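Local atomic coordinates of putative uncharacterized protein lp_3323 (Lactobacillus plantarum, PDB entry 3DC7), a protein that is of unknown function but, as a member of the GDSL-like lipase/acylhydrolase family, probably hydrolyses ester or related acyl bonds. Residues G28-A33 against T201-N206. Numbering follows the deposited sequence.
Sequences GDSITA and TLHPNN. With SO4 (sulfate ion), chain D.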
# COMPACT_ATOMS: atom_id res chain seq x y z
N GLY A 28 -15.70 -5.65 -16.61
CA GLY A 28 -16.41 -5.41 -15.36
C GLY A 28 -17.90 -5.68 -15.34
O GLY A 28 -18.42 -6.44 -16.14
N ASP A 29 -18.59 -5.04 -14.40
CA ASP A 29 -20.02 -5.20 -14.20
C ASP A 29 -20.76 -3.95 -14.67
O ASP A 29 -20.36 -3.34 -15.66
CB ASP A 29 -20.33 -5.59 -12.75
CG ASP A 29 -19.54 -4.76 -11.71
OD1 ASP A 29 -19.56 -3.50 -11.79
OD2 ASP A 29 -18.92 -5.37 -10.81
N SER A 30 -21.84 -3.57 -13.99
CA SER A 30 -22.66 -2.44 -14.41
C SER A 30 -21.99 -1.06 -14.29
O SER A 30 -22.35 -0.11 -15.00
CB SER A 30 -23.96 -2.40 -13.62
OG SER A 30 -24.74 -1.31 -14.06
N ILE A 31 -21.03 -0.96 -13.36
CA ILE A 31 -20.26 0.26 -13.15
C ILE A 31 -19.37 0.55 -14.37
O ILE A 31 -19.08 1.69 -14.68
CB ILE A 31 -19.45 0.15 -11.83
CG1 ILE A 31 -20.41 -0.20 -10.67
CG2 ILE A 31 -18.68 1.44 -11.54
CD1 ILE A 31 -19.73 -0.57 -9.34
N THR A 32 -18.97 -0.51 -15.07
CA THR A 32 -18.24 -0.44 -16.34
C THR A 32 -19.18 -0.49 -17.57
O THR A 32 -18.92 0.16 -18.57
CB THR A 32 -17.19 -1.57 -16.41
OG1 THR A 32 -16.29 -1.46 -15.30
CG2 THR A 32 -16.37 -1.51 -17.69
N ALA A 33 -20.26 -1.26 -17.49
CA ALA A 33 -21.16 -1.49 -18.65
C ALA A 33 -21.79 -0.21 -19.20
O ALA A 33 -22.19 0.67 -18.42
CB ALA A 33 -22.24 -2.48 -18.30
N THR A 201 -26.84 3.58 -3.27
CA THR A 201 -25.88 2.97 -2.32
C THR A 201 -25.06 1.81 -2.87
O THR A 201 -24.35 1.16 -2.12
CB THR A 201 -26.49 2.56 -0.93
OG1 THR A 201 -27.12 1.27 -1.02
CG2 THR A 201 -27.46 3.62 -0.39
N LEU A 202 -25.15 1.58 -4.18
CA LEU A 202 -24.31 0.57 -4.85
C LEU A 202 -23.59 1.13 -6.10
O LEU A 202 -22.37 1.02 -6.21
CB LEU A 202 -25.13 -0.68 -5.18
CG LEU A 202 -24.51 -1.70 -6.16
CD1 LEU A 202 -23.30 -2.42 -5.60
CD2 LEU A 202 -25.54 -2.73 -6.64
N HIS A 203 -24.35 1.72 -7.03
CA HIS A 203 -23.79 2.24 -8.27
C HIS A 203 -23.35 3.68 -8.07
O HIS A 203 -24.10 4.47 -7.53
CB HIS A 203 -24.82 2.19 -9.40
CG HIS A 203 -25.35 0.82 -9.68
ND1 HIS A 203 -24.61 -0.14 -10.34
CD2 HIS A 203 -26.53 0.23 -9.37
CE1 HIS A 203 -25.32 -1.26 -10.42
NE2 HIS A 203 -26.49 -1.05 -9.84
N PRO A 204 -22.13 4.01 -8.51
CA PRO A 204 -21.75 5.42 -8.51
C PRO A 204 -22.61 6.21 -9.48
O PRO A 204 -23.01 5.68 -10.52
CB PRO A 204 -20.29 5.39 -9.01
CG PRO A 204 -19.82 4.02 -8.78
CD PRO A 204 -21.04 3.15 -8.99
N ASN A 205 -22.94 7.44 -9.12
CA ASN A 205 -23.54 8.35 -10.08
C ASN A 205 -22.43 9.04 -10.90
O ASN A 205 -21.27 8.62 -10.84
CB ASN A 205 -24.46 9.35 -9.36
CG ASN A 205 -23.69 10.24 -8.39
OD1 ASN A 205 -22.46 10.33 -8.46
ND2 ASN A 205 -24.41 10.89 -7.48
N ASN A 206 -22.75 10.09 -11.65
CA ASN A 206 -21.73 10.80 -12.42
C ASN A 206 -20.64 11.46 -11.59
O ASN A 206 -19.47 11.46 -11.98
CB ASN A 206 -22.35 11.85 -13.34
CG ASN A 206 -23.08 11.24 -14.52
OD1 ASN A 206 -23.06 10.03 -14.74
ND2 ASN A 206 -23.71 12.09 -15.30
S SO4 D . -26.24 11.24 -12.55
O1 SO4 D . -25.46 12.37 -12.03
O2 SO4 D . -25.57 9.97 -12.27
O3 SO4 D . -27.55 11.28 -11.91
O4 SO4 D . -26.37 11.36 -14.01
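Ile-31 meets Pro-204 and His-203 where the loop after strand 24-28 faces the loop before helix 206-223. Its CB stands 4.4 Å from Pro-204 CD. With CG1 anti to the carbonyl carbon (chi1 -54°), that branch comes to 3.8 Å from Pro-204 CD and lies at the edge of the His-203 ring, near its plane. Ile-31 CG2 meets Pro-204 CG at 3.9 Å, and the tip, Ile-31 CD1, reaches Pro-204 CD at 4.0 Å. The two side chains cross at about a right angle. Leu-202 CG sits over one face of the imidazole, while Ser-30 CB approaches His-203 CE1 obliquely at 3.7 Å. Asp-200 OD1 accepts the backbone N-H groups of Leu-202 and His-203. Asn-206 N donates to sulfate O2 at 2.9 Å, and Asn-206 OD1 accepts the Val-40 N-H; an alanine here would probably leave the Val-40 N-H without this acceptor. Ser-30 in a Gly-Asp-Ser sequence and His-203 three residues after Asp-200 match the catalytic serine and Asp-x-x-His motif of SGNH hydrolases. Ser-30 OG lies 3.7 Å from His-203 CE1 and 3.9 Å from His-203 ND1, with NE2 farther off, so the probable catalytic pair is adjacent but not hydrogen-bonded.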